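Local coordinates for protein ribokinase (Cryptococcus neoformans var. grubii serotype A, PDB 6CW5) that probably phosphorylates D-ribose at O-5 with ATP and magnesium, giving D-ribose 5-phosphate and ADP, as a homodimeric kinase of the PfkB family, at residues L176-L181 / L203-S208; A226-L231 / V241-T246. One frame throughout, in Å; residues are numbered along the deposited sequence.

Contact 1 of 2, residues L176-L181 / L203-S208; sequences LTPAQL and LLAFGS
The backbones of Pro178 and Ala205 come within 4.8 Å at their CA atoms, where the first turn of helix 178-183 meets the last turn of helix 196-205. The N-terminal end of helix 178-183 and the C-terminal end of helix 196-205 are each capped. Thr177 and Gln180 form a capping box, Gln180 N donating to Thr177 OG1 and Thr177 N to Gln180 OE1, the latter reached from above the carbonyl plane. A Schellman motif with Gly207 as its C-prime residue ends the other helix. The CB of Ala205, directed toward 176-181, sits 3.7 Å from both CA and CB of Pro178. The CD1 branch of Leu181 reaches the same methyl, CB of Ala205, at 3.8 Å. Phe206 brings its ring edge to the end of 176-181: with CG beside the backbone N (chi1 -65°), CE1 lies 3.8 Å from Leu181 CB, and the carbonyl O of Leu181 is 3.6 Å from CE1, at the edge and near the ring plane. That oxygen also accepts from Trp186 NE1. Contact between apolar groups therefore dominates, and the partly positive ring-edge hydrogens of Phe206 probably add a weak electrostatic attraction to the Leu181 carbonyl.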
# COMPACT_ATOMS: atom_id res chain seq x y z
N LEU A 176 8.34 -13.07 -0.43
CA LEU A 176 7.06 -12.76 -1.06
C LEU A 176 6.48 -14.03 -1.67
O LEU A 176 7.21 -14.99 -1.93
CB LEU A 176 7.26 -11.68 -2.15
CG LEU A 176 7.51 -10.24 -1.65
CD1 LEU A 176 8.86 -10.13 -0.95
CD2 LEU A 176 7.48 -9.26 -2.84
N THR A 177 5.16 -14.04 -1.91
CA THR A 177 4.55 -15.17 -2.60
C THR A 177 5.03 -15.18 -4.05
O THR A 177 5.46 -14.15 -4.58
CB THR A 177 3.02 -15.12 -2.55
OG1 THR A 177 2.53 -14.10 -3.44
CG2 THR A 177 2.51 -14.83 -1.15
N PRO A 178 4.98 -16.34 -4.71
CA PRO A 178 5.46 -16.37 -6.11
C PRO A 178 4.71 -15.39 -6.99
O PRO A 178 5.32 -14.71 -7.82
CB PRO A 178 5.26 -17.84 -6.52
CG PRO A 178 5.47 -18.58 -5.20
CD PRO A 178 4.80 -17.69 -4.16
N ALA A 179 3.40 -15.26 -6.81
CA ALA A 179 2.67 -14.30 -7.64
C ALA A 179 3.12 -12.87 -7.35
O ALA A 179 3.27 -12.05 -8.27
CB ALA A 179 1.16 -14.46 -7.42
N GLN A 180 3.35 -12.54 -6.08
CA GLN A 180 3.85 -11.21 -5.76
C GLN A 180 5.20 -10.96 -6.41
O GLN A 180 5.46 -9.86 -6.91
CB GLN A 180 3.96 -11.05 -4.25
CG GLN A 180 2.60 -10.93 -3.59
CD GLN A 180 2.67 -11.07 -2.08
OE1 GLN A 180 3.70 -11.44 -1.50
NE2 GLN A 180 1.56 -10.74 -1.42
N LEU A 181 6.10 -11.95 -6.39
CA LEU A 181 7.39 -11.78 -7.05
C LEU A 181 7.21 -11.54 -8.55
O LEU A 181 7.85 -10.65 -9.13
CB LEU A 181 8.28 -13.01 -6.81
CG LEU A 181 8.67 -13.23 -5.35
CD1 LEU A 181 9.29 -14.65 -5.24
CD2 LEU A 181 9.69 -12.16 -4.92
N LEU A 203 14.04 -17.50 -8.69
CA LEU A 203 14.15 -18.30 -9.90
C LEU A 203 12.99 -19.28 -10.02
O LEU A 203 12.43 -19.46 -11.10
CB LEU A 203 15.50 -19.03 -9.92
CG LEU A 203 16.66 -18.10 -10.29
CD1 LEU A 203 17.97 -18.76 -9.92
CD2 LEU A 203 16.65 -17.76 -11.80
N LEU A 204 12.62 -19.92 -8.90
CA LEU A 204 11.51 -20.87 -8.92
C LEU A 204 10.20 -20.17 -9.25
O LEU A 204 9.38 -20.70 -10.00
CB LEU A 204 11.38 -21.58 -7.57
CG LEU A 204 12.33 -22.74 -7.25
CD1 LEU A 204 12.13 -23.21 -5.81
CD2 LEU A 204 12.10 -23.87 -8.23
N ALA A 205 9.98 -18.98 -8.68
CA ALA A 205 8.74 -18.27 -8.98
C ALA A 205 8.70 -17.83 -10.43
O ALA A 205 7.62 -17.62 -10.98
CB ALA A 205 8.58 -17.06 -8.03
N PHE A 206 9.87 -17.66 -11.05
CA PHE A 206 9.96 -17.15 -12.41
C PHE A 206 10.06 -18.28 -13.44
O PHE A 206 10.44 -18.04 -14.59
CB PHE A 206 11.16 -16.20 -12.55
CG PHE A 206 11.02 -14.94 -11.71
CD1 PHE A 206 9.79 -14.64 -11.12
CD2 PHE A 206 12.09 -14.06 -11.56
CE1 PHE A 206 9.64 -13.48 -10.35
CE2 PHE A 206 11.96 -12.90 -10.81
CZ PHE A 206 10.73 -12.62 -10.20
N GLY A 207 9.73 -19.50 -13.03
CA GLY A 207 9.60 -20.61 -13.95
C GLY A 207 10.88 -21.36 -14.23
O GLY A 207 10.87 -22.31 -15.04
N SER A 208 11.98 -21.00 -13.57
CA SER A 208 13.24 -21.69 -13.74
C SER A 208 13.24 -23.00 -12.96
O SER A 208 12.52 -23.15 -11.97
CB SER A 208 14.38 -20.79 -13.27
OG SER A 208 15.65 -21.40 -13.43

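Contact 2 of 2, residues A226-L231 / V241-T246; sequences AGILEL and VGIICT
Ile228 and Ile243 face each other where helix 220-233 lies over strand 242-246, their CA atoms 7.1 Å apart. The axes of the short segments 226-231 and 242-246 approach to 9.8 Å and run close to antiparallel, with 155° between their directions. From CB, which is directed at the strand, Ile228 divides into two arms. Its methyl CG2 meets CD1 of Ile243 at 3.9 Å. The longer arm starts with CG1, 3.9 Å from CG2 of Ile243, and ends at CD1, which rests 4.0 Å from CB of Cys245. Having CG1 beside the backbone N (chi1 -74°) and the chain extended beyond it carries this tip along the strand from Ile243 to Cys245. Ile243 reaches the opposite way, so the two isoleucines pass alongside each other, each long arm lying against the other's CG2 side. The end of Ile243 is shared: its CD1 also touches CD2 of Leu231, one helical turn after Ile228, at 3.9 Å, and there the two side chains cross at a slant. Leu253 and Tyr255 of the neighbouring strand add to the surroundings of Ile228, while Leu199 and Leu202 of helix 196-205 border Leu231. All four touching residues are buried and meet through carbon atoms. The strand ends at Thr246, a residue of the ADP site, which is empty in this chain. This is the helix-on-sheet packing of the alpha/beta fold of the PfkB kinases: strand 191-195 and its parallel neighbour 242-246 are joined by a beta-alpha-beta crossover holding helices 196-205 and 220-233, and here the second packs on the strand that follows it.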
# COMPACT_ATOMS: atom_id res chain seq x y z
N ALA A 226 25.54 -18.61 -12.07
CA ALA A 226 24.66 -18.89 -13.19
C ALA A 226 23.23 -18.46 -12.88
O ALA A 226 22.53 -17.94 -13.76
CB ALA A 226 24.72 -20.38 -13.58
N GLY A 227 22.79 -18.64 -11.63
CA GLY A 227 21.44 -18.22 -11.27
C GLY A 227 21.26 -16.72 -11.36
O GLY A 227 20.20 -16.24 -11.78
N ILE A 228 22.28 -15.95 -10.99
CA ILE A 228 22.21 -14.49 -11.15
C ILE A 228 22.07 -14.13 -12.62
O ILE A 228 21.23 -13.30 -13.00
CB ILE A 228 23.45 -13.83 -10.54
CG1 ILE A 228 23.39 -13.86 -9.01
CG2 ILE A 228 23.56 -12.38 -11.03
CD1 ILE A 228 24.75 -13.42 -8.37
N LEU A 229 22.89 -14.73 -13.47
CA LEU A 229 22.84 -14.40 -14.89
C LEU A 229 21.51 -14.82 -15.50
O LEU A 229 20.97 -14.12 -16.38
CB LEU A 229 24.00 -15.07 -15.64
CG LEU A 229 25.41 -14.60 -15.27
CD1 LEU A 229 26.48 -15.44 -15.92
CD2 LEU A 229 25.57 -13.11 -15.66
N GLU A 230 20.96 -15.94 -15.05
CA GLU A 230 19.65 -16.39 -15.52
C GLU A 230 18.55 -15.44 -15.08
O GLU A 230 17.65 -15.07 -15.86
CB GLU A 230 19.36 -17.80 -14.99
CG GLU A 230 18.01 -18.27 -15.48
CD GLU A 230 17.73 -19.74 -15.25
OE1 GLU A 230 18.65 -20.51 -14.85
OE2 GLU A 230 16.55 -20.12 -15.48
N LEU A 231 18.60 -15.03 -13.81
CA LEU A 231 17.62 -14.09 -13.29
C LEU A 231 17.65 -12.81 -14.09
O LEU A 231 16.60 -12.29 -14.47
CB LEU A 231 17.90 -13.84 -11.80
CG LEU A 231 16.94 -12.91 -11.06
CD1 LEU A 231 15.51 -13.43 -11.19
CD2 LEU A 231 17.33 -12.77 -9.56
N VAL A 241 18.35 -4.27 -12.86
CA VAL A 241 18.56 -4.55 -11.44
C VAL A 241 19.94 -5.15 -11.22
O VAL A 241 20.28 -6.18 -11.83
CB VAL A 241 17.47 -5.50 -10.90
CG1 VAL A 241 17.63 -5.68 -9.37
CG2 VAL A 241 16.06 -4.98 -11.23
N GLY A 242 20.76 -4.52 -10.36
CA GLY A 242 21.97 -5.17 -9.89
C GLY A 242 21.64 -6.17 -8.79
O GLY A 242 20.63 -6.05 -8.09
N ILE A 243 22.47 -7.20 -8.65
CA ILE A 243 22.20 -8.28 -7.70
C ILE A 243 23.42 -8.52 -6.81
O ILE A 243 24.54 -8.67 -7.31
CB ILE A 243 21.80 -9.59 -8.41
CG1 ILE A 243 20.49 -9.40 -9.19
CG2 ILE A 243 21.65 -10.73 -7.38
CD1 ILE A 243 20.29 -10.36 -10.38
N ILE A 244 23.19 -8.55 -5.50
CA ILE A 244 24.16 -9.02 -4.52
C ILE A 244 23.59 -10.32 -3.96
O ILE A 244 22.46 -10.31 -3.45
CB ILE A 244 24.36 -8.02 -3.37
CG1 ILE A 244 24.83 -6.64 -3.86
CG2 ILE A 244 25.36 -8.59 -2.36
CD1 ILE A 244 26.13 -6.64 -4.57
N CYS A 245 24.32 -11.42 -4.08
CA CYS A 245 23.88 -12.68 -3.49
C CYS A 245 24.88 -13.09 -2.42
O CYS A 245 26.03 -13.42 -2.74
CB CYS A 245 23.73 -13.78 -4.56
SG CYS A 245 23.07 -15.31 -3.84
N THR A 246 24.47 -13.06 -1.15
CA THR A 246 25.34 -13.51 -0.09
C THR A 246 25.33 -15.04 -0.06
O THR A 246 24.29 -15.67 -0.30
CB THR A 246 24.90 -12.93 1.26
OG1 THR A 246 23.58 -13.37 1.58
CG2 THR A 246 24.88 -11.41 1.19

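Contact 1 closes before contact 2 opens along the chain, and their centres lie 15 Å apart on the same side of the chain's centre. Helices 196-205 and 220-233, successive in sequence, join them: CD2 of Phe206 packs 3.5 Å from CD1 of Leu231, Leu203 leans on the backbone of Gly227, and Ser208 OG and Glu230 OE2 probably share a hydrogen bond. Contact 2 lies on the nine-stranded sheet, in which strands 191-195 and 242-246 are adjacent and parallel; strand 191-195 links the two helices of contact 1. Contact 1 joins two neighbouring helices towards the dimer partner, whose Thr132 meets Thr177, whereas contact 2 ties helix to sheet beside the ADP-binding residues Asn195 and Thr246.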